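Local coordinates for coelenterazine-binding protein with bound coelenterazine (Renilla muelleri, PDB 2HPS) that binds the luciferin coelenterazine and probably makes it available to luciferase and oxygen only when calcium is bound, at residues I111-D116 / L121-A126; T142-L147 / G153-D158; L147-N152 / F160-N165. All blocks are in the same frame, centred on the assembly; numbering follows the deposited sequence.

Interaction 1 of 3, residues I111-D116 / L121-A126. With CTZ (c2-hydroxy-coelenterazine), chain B.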
loop_
_atom_site.group_PDB
_atom_site.type_symbol
_atom_site.label_atom_id
_atom_site.label_comp_id
_atom_site.label_asym_id
_atom_site.label_seq_id
_atom_site.Cartn_x
_atom_site.Cartn_y
_atom_site.Cartn_z
ATOM N N ILE A 111 9.811 -7.891 -1.454
ATOM C CA ILE A 111 9.364 -8.889 -2.441
ATOM C C ILE A 111 10.549 -9.426 -3.257
ATOM O O ILE A 111 10.612 -10.624 -3.594
ATOM C CB ILE A 111 8.332 -8.291 -3.433
ATOM C CG1 ILE A 111 7.184 -7.590 -2.688
ATOM C CG2 ILE A 111 7.769 -9.381 -4.351
ATOM C CD1 ILE A 111 6.237 -6.804 -3.616
ATOM N N ASP A 112 11.454 -8.506 -3.586
ATOM C CA ASP A 112 12.566 -8.706 -4.528
ATOM C C ASP A 112 13.686 -9.494 -3.855
ATOM O O ASP A 112 14.647 -8.910 -3.371
ATOM C CB ASP A 112 13.059 -7.325 -4.980
ATOM C CG ASP A 112 14.173 -7.377 -6.026
ATOM O OD1 ASP A 112 14.516 -8.473 -6.528
ATOM O OD2 ASP A 112 14.682 -6.283 -6.324
ATOM N N THR A 113 13.542 -10.817 -3.837
ATOM C CA THR A 113 14.443 -11.682 -3.060
ATOM C C THR A 113 15.871 -11.703 -3.581
ATOM O O THR A 113 16.815 -11.830 -2.794
ATOM C CB THR A 113 13.904 -13.126 -2.903
ATOM O OG1 THR A 113 13.857 -13.785 -4.172
ATOM C CG2 THR A 113 12.512 -13.114 -2.305
ATOM N N ASP A 114 16.033 -11.571 -4.898
ATOM C CA ASP A 114 17.369 -11.555 -5.501
ATOM C C ASP A 114 17.979 -10.163 -5.431
ATOM O O ASP A 114 19.167 -9.984 -5.705
ATOM C CB ASP A 114 17.314 -12.033 -6.950
ATOM C CG ASP A 114 16.819 -13.458 -7.068
ATOM O OD1 ASP A 114 17.423 -14.355 -6.420
ATOM O OD2 ASP A 114 15.825 -13.680 -7.798
ATOM N N LYS A 115 17.160 -9.181 -5.059
ATOM C CA LYS A 115 17.559 -7.768 -5.028
ATOM C C LYS A 115 18.061 -7.269 -6.405
ATOM O O LYS A 115 19.034 -6.509 -6.498
ATOM C CB LYS A 115 18.572 -7.512 -3.900
ATOM C CG LYS A 115 18.034 -7.840 -2.488
ATOM C CD LYS A 115 16.960 -6.836 -2.024
ATOM C CE LYS A 115 16.330 -7.244 -0.674
ATOM N NZ LYS A 115 15.684 -8.601 -0.707
ATOM N N ASP A 116 17.375 -7.695 -7.464
ATOM C CA ASP A 116 17.774 -7.400 -8.850
ATOM C C ASP A 116 16.822 -6.452 -9.597
ATOM O O ASP A 116 16.981 -6.210 -10.805
ATOM C CB ASP A 116 17.946 -8.702 -9.652
ATOM C CG ASP A 116 16.679 -9.552 -9.696
ATOM O OD1 ASP A 116 15.646 -9.143 -9.124
ATOM O OD2 ASP A 116 16.711 -10.640 -10.321
ATOM N N LEU A 121 5.947 -13.886 -10.168
ATOM C CA LEU A 121 4.677 -14.233 -9.543
ATOM C C LEU A 121 4.850 -14.959 -8.195
ATOM O O LEU A 121 4.232 -14.540 -7.213
ATOM C CB LEU A 121 3.755 -15.002 -10.501
ATOM C CG LEU A 121 2.456 -15.550 -9.902
ATOM C CD1 LEU A 121 1.542 -14.442 -9.377
ATOM C CD2 LEU A 121 1.739 -16.388 -10.984
ATOM N N PRO A 122 5.642 -16.056 -8.140
ATOM C CA PRO A 122 5.824 -16.704 -6.834
ATOM C C PRO A 122 6.256 -15.734 -5.724
ATOM O O PRO A 122 5.723 -15.789 -4.613
ATOM C CB PRO A 122 6.923 -17.735 -7.112
ATOM C CG PRO A 122 6.683 -18.115 -8.538
ATOM C CD PRO A 122 6.330 -16.812 -9.215
ATOM N N GLU A 123 7.198 -14.847 -6.027
ATOM C CA GLU A 123 7.672 -13.869 -5.037
ATOM C C GLU A 123 6.561 -12.930 -4.554
ATOM O O GLU A 123 6.358 -12.717 -3.345
ATOM C CB GLU A 123 8.796 -13.023 -5.638
ATOM C CG GLU A 123 10.117 -13.763 -5.696
ATOM C CD GLU A 123 11.191 -12.957 -6.396
ATOM O OE1 GLU A 123 10.939 -12.444 -7.513
ATOM O OE2 GLU A 123 12.286 -12.831 -5.820
ATOM N N PHE A 124 5.868 -12.370 -5.535
ATOM C CA PHE A 124 4.800 -11.393 -5.347
ATOM C C PHE A 124 3.640 -12.024 -4.576
ATOM O O PHE A 124 3.162 -11.454 -3.596
ATOM C CB PHE A 124 4.368 -10.959 -6.734
ATOM C CG PHE A 124 3.289 -9.923 -6.769
ATOM C CD1 PHE A 124 3.603 -8.586 -7.049
ATOM C CD2 PHE A 124 1.948 -10.285 -6.615
ATOM C CE1 PHE A 124 2.581 -7.617 -7.137
ATOM C CE2 PHE A 124 0.934 -9.327 -6.698
ATOM C CZ PHE A 124 1.245 -8.006 -6.967
ATOM N N LYS A 125 3.217 -13.212 -4.998
ATOM C CA LYS A 125 2.123 -13.926 -4.317
ATOM C C LYS A 125 2.457 -14.262 -2.855
ATOM O O LYS A 125 1.604 -14.082 -1.965
ATOM C CB LYS A 125 1.753 -15.187 -5.105
ATOM C CG LYS A 125 0.582 -16.007 -4.550
ATOM C CD LYS A 125 0.347 -17.254 -5.436
ATOM C CE LYS A 125 -0.715 -18.206 -4.865
ATOM N NZ LYS A 125 -0.233 -18.906 -3.618
ATOM N N ALA A 126 3.683 -14.730 -2.601
ATOM C CA ALA A 126 4.116 -15.063 -1.231
ATOM C C ALA A 126 4.076 -13.830 -0.338
ATOM O O ALA A 126 3.601 -13.889 0.814
ATOM C CB ALA A 126 5.521 -15.674 -1.233
HETATM N N1 CTZ B . -0.790 -3.753 0.838
HETATM C C2 CTZ B . -1.160 -4.150 2.085
HETATM C C3 CTZ B . -2.343 -4.973 1.827
HETATM N N4 CTZ B . -2.606 -5.043 0.525
HETATM C C5 CTZ B . -3.584 -5.673 -0.158
HETATM C C6 CTZ B . -3.623 -5.539 -1.548
HETATM N N7 CTZ B . -2.699 -4.804 -2.205
HETATM C C8 CTZ B . -1.701 -4.171 -1.551
HETATM C C9 CTZ B . -1.665 -4.288 -0.074
HETATM C C10 CTZ B . -0.487 -3.785 3.387
HETATM C C11 CTZ B . -0.616 -2.290 3.534
HETATM C C12 CTZ B . 0.525 -1.492 3.462
HETATM C C13 CTZ B . 0.440 -0.110 3.579
HETATM C C14 CTZ B . -0.818 0.468 3.778
HETATM C C15 CTZ B . -1.973 -0.325 3.842
HETATM C C16 CTZ B . -1.874 -1.713 3.719
HETATM O O17 CTZ B . -0.904 1.817 3.889
HETATM O O18 CTZ B . -3.066 -5.565 2.720
HETATM C C19 CTZ B . -4.672 -6.250 -2.313
HETATM C C20 CTZ B . -5.963 -6.417 -1.806
HETATM C C21 CTZ B . -6.922 -7.103 -2.548
HETATM C C22 CTZ B . -6.590 -7.643 -3.798
HETATM C C23 CTZ B . -5.307 -7.498 -4.307
HETATM C C24 CTZ B . -4.344 -6.804 -3.563
HETATM O O25 CTZ B . -7.547 -8.314 -4.495
HETATM C C26 CTZ B . -0.659 -3.316 -2.248
HETATM C C27 CTZ B . 0.461 -4.204 -2.727
HETATM C C28 CTZ B . 1.744 -4.107 -2.191
HETATM C C29 CTZ B . 2.750 -4.947 -2.670
HETATM C C30 CTZ B . 2.458 -5.888 -3.670
HETATM C C31 CTZ B . 1.178 -5.973 -4.215
HETATM C C32 CTZ B . 0.176 -5.121 -3.743
HETATM O O HOH W 1 8.573 -12.799 -1.865
HETATM O O HOH W 2 14.113 -11.536 -7.231
#
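In the third EF-hand, Glu-123 of the second helix reaches back to Thr-113 of the calcium-binding loop, and no metal is bound there in this structure. Glu-123 OE2 accepts a hydrogen bond from Thr-113 N at 3.1 Å. That N-H arrives from above the carboxylate plane, 44° out of it. Thr-113 OG1 also donates to Glu-123 OE2; the 2.5 Å separation is unusually short and its exact length doubtful. Glu-123 CG lies beside its own backbone N (chi1 -77°), and the chain runs extended from there, which carries the carboxylate across to the loop. The other oxygen, OE1, accepts from Ser-120 N. A water accepts from Asp-114 N and lies within donating distance of Glu-123 OE2 (2.6 Å) and Asp-114 OD2; it may not serve every acceptor.

Asp-112, Asp-114, Asp-116 and Glu-123 all belong to the probable calcium site of this EF-hand. Without the ion, Asp-114 OD2 and Glu-123 OE2 stand 4.1 Å apart as like charges, which calcium would be expected to offset. With an alanine here instead of Glu-123, Thr-113 N and OG1 would probably lose their shared acceptor, and the likely calcium site one ligand.

Nearer the core, Ile-111 CG2 packs on Phe-124 CA at 3.7 Å. Both residues line the c2-hydroxy-coelenterazine pocket. Phe-124 CZ is 3.4 Å from C31 of CTZ, and Ile-111 CD1 is 3.9 Å from C30 of CTZ.

Interaction 2 of 3, residues T142-L147 / G153-D158. With CTZ (c2-hydroxy-coelenterazine), chain B.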
loop_
_atom_site.group_PDB
_atom_site.type_symbol
_atom_site.label_atom_id
_atom_site.label_comp_id
_atom_site.label_asym_id
_atom_site.label_seq_id
_atom_site.Cartn_x
_atom_site.Cartn_y
_atom_site.Cartn_z
ATOM N N THR A 142 -4.450 -12.352 -9.848
ATOM C CA THR A 142 -5.094 -11.284 -10.609
ATOM C C THR A 142 -4.334 -9.971 -10.450
ATOM O O THR A 142 -4.093 -9.262 -11.432
ATOM C CB THR A 142 -6.571 -11.102 -10.204
ATOM O OG1 THR A 142 -7.318 -12.250 -10.634
ATOM C CG2 THR A 142 -7.148 -9.839 -10.821
ATOM N N CYS A 143 -3.960 -9.665 -9.204
ATOM C CA CYS A 143 -3.239 -8.443 -8.890
ATOM C C CYS A 143 -1.880 -8.392 -9.634
ATOM O O CYS A 143 -1.555 -7.385 -10.313
ATOM C CB CYS A 143 -3.063 -8.324 -7.366
ATOM S SG CYS A 143 -2.308 -6.763 -6.813
ATOM N N PHE A 144 -1.115 -9.476 -9.523
ATOM C CA PHE A 144 0.163 -9.599 -10.234
ATOM C C PHE A 144 -0.033 -9.380 -11.729
ATOM O O PHE A 144 0.700 -8.603 -12.357
ATOM C CB PHE A 144 0.776 -10.990 -10.040
ATOM C CG PHE A 144 2.049 -11.196 -10.834
ATOM C CD1 PHE A 144 3.284 -10.779 -10.327
ATOM C CD2 PHE A 144 2.004 -11.750 -12.123
ATOM C CE1 PHE A 144 4.467 -10.930 -11.073
ATOM C CE2 PHE A 144 3.182 -11.908 -12.881
ATOM C CZ PHE A 144 4.411 -11.505 -12.352
ATOM N N ASN A 145 -1.002 -10.104 -12.302
ATOM C CA ASN A 145 -1.220 -10.046 -13.750
ATOM C C ASN A 145 -1.483 -8.626 -14.259
ATOM O O ASN A 145 -0.966 -8.217 -15.295
ATOM C CB ASN A 145 -2.363 -10.985 -14.136
ATOM C CG ASN A 145 -2.522 -11.118 -15.646
ATOM O OD1 ASN A 145 -1.563 -11.481 -16.345
ATOM N ND2 ASN A 145 -3.727 -10.823 -16.153
ATOM N N THR A 146 -2.279 -7.862 -13.517
ATOM C CA THR A 146 -2.558 -6.486 -13.876
ATOM C C THR A 146 -1.322 -5.575 -13.710
ATOM O O THR A 146 -1.021 -4.752 -14.583
ATOM C CB THR A 146 -3.785 -5.931 -13.092
ATOM O OG1 THR A 146 -4.956 -6.747 -13.350
ATOM C CG2 THR A 146 -4.053 -4.471 -13.493
ATOM N N LEU A 147 -0.595 -5.728 -12.603
ATOM C CA LEU A 147 0.565 -4.874 -12.349
ATOM C C LEU A 147 1.726 -5.166 -13.290
ATOM O O LEU A 147 2.590 -4.316 -13.512
ATOM C CB LEU A 147 1.019 -5.008 -10.898
ATOM C CG LEU A 147 0.487 -3.921 -9.959
ATOM C CD1 LEU A 147 -1.014 -3.909 -9.902
ATOM C CD2 LEU A 147 1.022 -4.181 -8.564
ATOM N N GLY A 153 5.726 -11.479 -17.217
ATOM C CA GLY A 153 5.769 -12.504 -16.181
ATOM C C GLY A 153 6.627 -12.075 -15.013
ATOM O O GLY A 153 6.945 -12.879 -14.154
ATOM N N GLN A 154 7.020 -10.805 -14.993
ATOM C CA GLN A 154 7.741 -10.238 -13.850
ATOM C C GLN A 154 7.559 -8.734 -13.865
ATOM O O GLN A 154 7.392 -8.127 -14.932
ATOM C CB GLN A 154 9.231 -10.596 -13.870
ATOM C CG GLN A 154 9.949 -10.241 -15.180
ATOM C CD GLN A 154 11.429 -10.556 -15.137
ATOM O OE1 GLN A 154 11.876 -11.383 -14.340
ATOM N NE2 GLN A 154 12.205 -9.884 -15.992
ATOM N N ILE A 155 7.584 -8.141 -12.671
ATOM C CA ILE A 155 7.365 -6.713 -12.534
ATOM C C ILE A 155 8.666 -6.053 -12.066
ATOM O O ILE A 155 9.232 -6.444 -11.034
ATOM C CB ILE A 155 6.243 -6.380 -11.516
ATOM C CG1 ILE A 155 4.921 -7.066 -11.913
ATOM C CG2 ILE A 155 6.042 -4.852 -11.442
ATOM C CD1 ILE A 155 3.901 -7.206 -10.750
ATOM N N SER A 156 9.118 -5.076 -12.848
ATOM C CA SER A 156 10.335 -4.337 -12.535
ATOM C C SER A 156 10.056 -3.311 -11.436
ATOM O O SER A 156 8.895 -2.952 -11.172
ATOM C CB SER A 156 10.893 -3.634 -13.777
ATOM O OG SER A 156 10.130 -2.487 -14.132
ATOM N N ARG A 157 11.125 -2.839 -10.805
ATOM C CA ARG A 157 10.991 -1.787 -9.807
ATOM C C ARG A 157 10.296 -0.542 -10.382
ATOM O O ARG A 157 9.359 -0.019 -9.779
ATOM C CB ARG A 157 12.361 -1.422 -9.247
ATOM C CG ARG A 157 12.273 -0.479 -8.028
ATOM C CD ARG A 157 13.653 -0.064 -7.557
ATOM N NE ARG A 157 14.480 -1.191 -7.107
ATOM C CZ ARG A 157 15.567 -1.620 -7.745
ATOM N NH1 ARG A 157 15.938 -1.044 -8.881
ATOM N NH2 ARG A 157 16.282 -2.628 -7.264
ATOM N N ASP A 158 10.739 -0.081 -11.555
ATOM C CA ASP A 158 10.146 1.090 -12.205
ATOM C C ASP A 158 8.665 0.871 -12.533
ATOM O O ASP A 158 7.843 1.787 -12.387
ATOM C CB ASP A 158 10.902 1.430 -13.496
ATOM C CG ASP A 158 12.253 2.060 -13.238
ATOM O OD1 ASP A 158 12.468 2.610 -12.131
ATOM O OD2 ASP A 158 13.113 2.007 -14.155
HETATM N N1 CTZ B . -0.790 -3.753 0.838
HETATM C C2 CTZ B . -1.160 -4.150 2.085
HETATM C C3 CTZ B . -2.343 -4.973 1.827
HETATM N N4 CTZ B . -2.606 -5.043 0.525
HETATM C C5 CTZ B . -3.584 -5.673 -0.158
HETATM C C6 CTZ B . -3.623 -5.539 -1.548
HETATM N N7 CTZ B . -2.699 -4.804 -2.205
HETATM C C8 CTZ B . -1.701 -4.171 -1.551
HETATM C C9 CTZ B . -1.665 -4.288 -0.074
HETATM C C10 CTZ B . -0.487 -3.785 3.387
HETATM C C11 CTZ B . -0.616 -2.290 3.534
HETATM C C12 CTZ B . 0.525 -1.492 3.462
HETATM C C13 CTZ B . 0.440 -0.110 3.579
HETATM C C14 CTZ B . -0.818 0.468 3.778
HETATM C C15 CTZ B . -1.973 -0.325 3.842
HETATM C C16 CTZ B . -1.874 -1.713 3.719
HETATM O O17 CTZ B . -0.904 1.817 3.889
HETATM O O18 CTZ B . -3.066 -5.565 2.720
HETATM C C19 CTZ B . -4.672 -6.250 -2.313
HETATM C C20 CTZ B . -5.963 -6.417 -1.806
HETATM C C21 CTZ B . -6.922 -7.103 -2.548
HETATM C C22 CTZ B . -6.590 -7.643 -3.798
HETATM C C23 CTZ B . -5.307 -7.498 -4.307
HETATM C C24 CTZ B . -4.344 -6.804 -3.563
HETATM O O25 CTZ B . -7.547 -8.314 -4.495
HETATM C C26 CTZ B . -0.659 -3.316 -2.248
HETATM C C27 CTZ B . 0.461 -4.204 -2.727
HETATM C C28 CTZ B . 1.744 -4.107 -2.191
HETATM C C29 CTZ B . 2.750 -4.947 -2.670
HETATM C C30 CTZ B . 2.458 -5.888 -3.670
HETATM C C31 CTZ B . 1.178 -5.973 -4.215
HETATM C C32 CTZ B . 0.176 -5.121 -3.743
#
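CG of Phe-144 is anti to the backbone N (chi1 176°), which sends the ring past Ile-155 to Gly-153. Ile-155 answers with CG1 beside its backbone N (chi1 -57°) and CD1 stretched out beyond. This is the fourth EF-hand: helix 137-147 leads into the loop, and strand 154-156 lies within it, ahead of helix 157-169. The short helix and strand segments cross at 54°, with their axes 8.5 Å apart.

Phe-144 and Ile-155 run alongside each other, pointing opposite ways. Ile-155 CD1 meets Phe-144 CD1 at 3.7 Å, obliquely to the ring. The same methyl is 3.6 Å from Leu-147 CB, so one branch of Ile-155 fills the angle between two residues on the helix. The far edge of the Phe-144 ring meets backbone instead. Gly-153 C lies in the ring plane there.

Strand 154-156 pairs antiparallel with strand 118-120 of the third EF-hand, through backbone bonds between Ile-155 and Val-119. Phe-124 adds an edge-to-face ring contact with Phe-144. The helix also faces the bound c2-hydroxy-coelenterazine: Cys-143 SG is 3.8 Å from C24 of CTZ. At the loop end, Phe-144 CZ comes within 3.4 Å of Gly-153 O.

Interaction 3 of 3, residues L147-N152 / F160-N165. With CTZ (c2-hydroxy-coelenterazine), chain B.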
loop_
_atom_site.group_PDB
_atom_site.type_symbol
_atom_site.label_atom_id
_atom_site.label_comp_id
_atom_site.label_asym_id
_atom_site.label_seq_id
_atom_site.Cartn_x
_atom_site.Cartn_y
_atom_site.Cartn_z
ATOM N N LEU A 147 -0.595 -5.728 -12.603
ATOM C CA LEU A 147 0.565 -4.874 -12.349
ATOM C C LEU A 147 1.726 -5.166 -13.290
ATOM O O LEU A 147 2.590 -4.316 -13.512
ATOM C CB LEU A 147 1.019 -5.008 -10.898
ATOM C CG LEU A 147 0.487 -3.921 -9.959
ATOM C CD1 LEU A 147 -1.014 -3.909 -9.902
ATOM C CD2 LEU A 147 1.022 -4.181 -8.564
ATOM N N ASP A 148 1.725 -6.381 -13.828
ATOM C CA ASP A 148 2.626 -6.805 -14.903
ATOM C C ASP A 148 2.067 -6.228 -16.211
ATOM O O ASP A 148 1.595 -6.967 -17.097
ATOM C CB ASP A 148 2.676 -8.346 -14.934
ATOM C CG ASP A 148 3.582 -8.908 -16.042
ATOM O OD1 ASP A 148 4.515 -8.215 -16.508
ATOM O OD2 ASP A 148 3.342 -10.070 -16.433
ATOM N N PHE A 149 2.101 -4.900 -16.322
ATOM C CA PHE A 149 1.399 -4.225 -17.405
ATOM C C PHE A 149 2.119 -4.365 -18.744
ATOM O O PHE A 149 1.510 -4.172 -19.817
ATOM C CB PHE A 149 1.029 -2.774 -17.047
ATOM C CG PHE A 149 2.210 -1.873 -16.737
ATOM C CD1 PHE A 149 2.989 -1.335 -17.772
ATOM C CD2 PHE A 149 2.483 -1.495 -15.429
ATOM C CE1 PHE A 149 4.054 -0.476 -17.492
ATOM C CE2 PHE A 149 3.539 -0.628 -15.144
ATOM C CZ PHE A 149 4.319 -0.115 -16.174
ATOM N N ASN A 150 3.401 -4.719 -18.679
ATOM C CA ASN A 150 4.129 -5.110 -19.886
ATOM C C ASN A 150 4.055 -6.598 -20.193
ATOM O O ASN A 150 4.589 -7.045 -21.216
ATOM C CB ASN A 150 5.573 -4.609 -19.835
ATOM C CG ASN A 150 5.648 -3.108 -20.012
ATOM O OD1 ASN A 150 4.919 -2.533 -20.828
ATOM N ND2 ASN A 150 6.493 -2.463 -19.229
ATOM N N LYS A 151 3.375 -7.351 -19.326
ATOM C CA LYS A 151 3.125 -8.792 -19.525
ATOM C C LYS A 151 4.398 -9.606 -19.812
ATOM O O LYS A 151 4.473 -10.358 -20.799
ATOM C CB LYS A 151 2.023 -9.034 -20.577
ATOM C CG LYS A 151 0.635 -8.526 -20.161
ATOM C CD LYS A 151 0.079 -9.344 -18.985
ATOM C CE LYS A 151 -1.327 -8.872 -18.633
ATOM N NZ LYS A 151 -1.303 -7.502 -17.994
ATOM N N ASN A 152 5.384 -9.436 -18.930
ATOM C CA ASN A 152 6.673 -10.132 -18.995
ATOM C C ASN A 152 6.779 -11.272 -18.000
ATOM O O ASN A 152 7.814 -11.945 -17.927
ATOM C CB ASN A 152 7.826 -9.152 -18.748
ATOM C CG ASN A 152 7.994 -8.161 -19.885
ATOM O OD1 ASN A 152 7.935 -8.530 -21.064
ATOM N ND2 ASN A 152 8.209 -6.905 -19.541
ATOM N N PHE A 160 6.582 -1.150 -10.952
ATOM C CA PHE A 160 5.889 -1.129 -9.660
ATOM C C PHE A 160 5.664 0.319 -9.219
ATOM O O PHE A 160 4.557 0.694 -8.804
ATOM C CB PHE A 160 6.690 -1.909 -8.627
ATOM C CG PHE A 160 5.984 -2.089 -7.301
ATOM C CD1 PHE A 160 4.974 -3.033 -7.163
ATOM C CD2 PHE A 160 6.365 -1.323 -6.182
ATOM C CE1 PHE A 160 4.327 -3.222 -5.915
ATOM C CE2 PHE A 160 5.720 -1.504 -4.935
ATOM C CZ PHE A 160 4.709 -2.458 -4.817
ATOM N N LEU A 161 6.698 1.147 -9.352
ATOM C CA LEU A 161 6.596 2.568 -8.986
ATOM C C LEU A 161 5.540 3.347 -9.804
ATOM O O LEU A 161 4.908 4.278 -9.296
ATOM C CB LEU A 161 7.983 3.235 -9.055
ATOM C CG LEU A 161 8.265 4.527 -8.286
ATOM C CD1 LEU A 161 7.868 4.436 -6.798
ATOM C CD2 LEU A 161 9.748 4.868 -8.445
ATOM N N VAL A 162 5.342 2.973 -11.070
ATOM C CA VAL A 162 4.283 3.583 -11.875
ATOM C C VAL A 162 2.910 3.369 -11.197
ATOM O O VAL A 162 2.118 4.320 -11.024
ATOM C CB VAL A 162 4.304 3.031 -13.317
ATOM C CG1 VAL A 162 2.979 3.380 -14.060
ATOM C CG2 VAL A 162 5.562 3.578 -14.051
ATOM N N THR A 163 2.666 2.126 -10.797
ATOM C CA THR A 163 1.413 1.754 -10.121
ATOM C C THR A 163 1.273 2.486 -8.781
ATOM O O THR A 163 0.214 3.053 -8.485
ATOM C CB THR A 163 1.318 0.228 -9.933
ATOM O OG1 THR A 163 1.149 -0.367 -11.228
ATOM C CG2 THR A 163 0.091 -0.147 -9.068
ATOM N N VAL A 164 2.347 2.495 -7.996
ATOM C CA VAL A 164 2.310 3.182 -6.692
ATOM C C VAL A 164 1.966 4.657 -6.864
ATOM O O VAL A 164 1.085 5.192 -6.186
ATOM C CB VAL A 164 3.663 3.038 -5.959
ATOM C CG1 VAL A 164 3.703 3.921 -4.738
ATOM C CG2 VAL A 164 3.891 1.571 -5.583
ATOM N N ASN A 165 2.656 5.342 -7.768
ATOM C CA ASN A 165 2.345 6.753 -8.003
ATOM C C ASN A 165 0.920 6.982 -8.475
ATOM O O ASN A 165 0.259 7.927 -8.050
ATOM C CB ASN A 165 3.358 7.353 -8.977
ATOM C CG ASN A 165 4.618 7.787 -8.270
ATOM O OD1 ASN A 165 4.603 8.791 -7.556
ATOM N ND2 ASN A 165 5.707 7.040 -8.445
HETATM N N1 CTZ B . -0.790 -3.753 0.838
HETATM C C2 CTZ B . -1.160 -4.150 2.085
HETATM C C3 CTZ B . -2.343 -4.973 1.827
HETATM N N4 CTZ B . -2.606 -5.043 0.525
HETATM C C5 CTZ B . -3.584 -5.673 -0.158
HETATM C C6 CTZ B . -3.623 -5.539 -1.548
HETATM N N7 CTZ B . -2.699 -4.804 -2.205
HETATM C C8 CTZ B . -1.701 -4.171 -1.551
HETATM C C9 CTZ B . -1.665 -4.288 -0.074
HETATM C C10 CTZ B . -0.487 -3.785 3.387
HETATM C C11 CTZ B . -0.616 -2.290 3.534
HETATM C C12 CTZ B . 0.525 -1.492 3.462
HETATM C C13 CTZ B . 0.440 -0.110 3.579
HETATM C C14 CTZ B . -0.818 0.468 3.778
HETATM C C15 CTZ B . -1.973 -0.325 3.842
HETATM C C16 CTZ B . -1.874 -1.713 3.719
HETATM O O17 CTZ B . -0.904 1.817 3.889
HETATM O O18 CTZ B . -3.066 -5.565 2.720
HETATM C C19 CTZ B . -4.672 -6.250 -2.313
HETATM C C20 CTZ B . -5.963 -6.417 -1.806
HETATM C C21 CTZ B . -6.922 -7.103 -2.548
HETATM C C22 CTZ B . -6.590 -7.643 -3.798
HETATM C C23 CTZ B . -5.307 -7.498 -4.307
HETATM C C24 CTZ B . -4.344 -6.804 -3.563
HETATM O O25 CTZ B . -7.547 -8.314 -4.495
HETATM C C26 CTZ B . -0.659 -3.316 -2.248
HETATM C C27 CTZ B . 0.461 -4.204 -2.727
HETATM C C28 CTZ B . 1.744 -4.107 -2.191
HETATM C C29 CTZ B . 2.750 -4.947 -2.670
HETATM C C30 CTZ B . 2.458 -5.888 -3.670
HETATM C C31 CTZ B . 1.178 -5.973 -4.215
HETATM C C32 CTZ B . 0.176 -5.121 -3.743
HETATM O O HOH W 3 3.090 -2.327 -11.771
#
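Leu-147 CD2 lies obliquely to the Phe-160 ring, 4.3 Å from Phe-160 CE1, and the bound c2-hydroxy-coelenterazine is at the ring edge. Phe-160 CZ is 3.8 Å from C29 of CTZ, which lies near the ring plane. A second ring, that of Phe-149, meets Val-162 obliquely too, with Phe-149 CE2 4.2 Å from Val-162 CB. The protein contacts join the end of helix 137-147 and the calcium-binding loop of the fourth EF-hand to helix 157-169.

Phe-149 holds CG between its backbone N and carbonyl carbon (chi1 61°), and this directs the ring from the loop to the helix. Its side chain crosses that of Val-162 at about a right angle. Leu-176 of helix 175-180 also touches Phe-149. Thr-163 packs on Leu-147, with Thr-163 OG1 3.8 Å from Leu-147 CG. A water joins the polar atoms here: it donates to Leu-147 O at 2.7 Å and is hydrogen-bonded to Thr-163 OG1. The carbonyl at the end of helix 137-147 is thus linked to the next helix.

No metal is bound in the loop here, and several hydrogen bonds run within it. Asp-148, Asn-150 and Asn-152 are probable calcium ligands, and Asn-150 ND2 is hydrogen-bonded to Glu-159 OE2, another residue of that site. Asp-148 OD2 accepts from Gly-153 N. Asp-148 O takes Lys-151 N and Lys-151 NZ from opposite faces of its carbonyl plane. Asp-148 OD1 uses its syn lone pair to accept from Asn-152 N at 2.8 Å.

Along the chain, interaction 1 comes first and closes the loop between helix 102-111 and helix 121-131. It is complete before interaction 2 opens. Interaction 2 folds helix 137-147 against strand 154-156. Interaction 3 starts at Leu-147, which it shares with interaction 2, and reaches forward to helix 157-169. Their segments alternate, so interactions 2 and 3 cross rather than nest, and together they span the fourth EF-hand loop. The third and fourth EF-hands meet where Phe-124 of interaction 1 packs on Cys-143, Phe-144, Leu-147 and Ile-155. The paired strands 118-120 and 154-156 join the two loops. All three contacts touch the bound c2-hydroxy-coelenterazine.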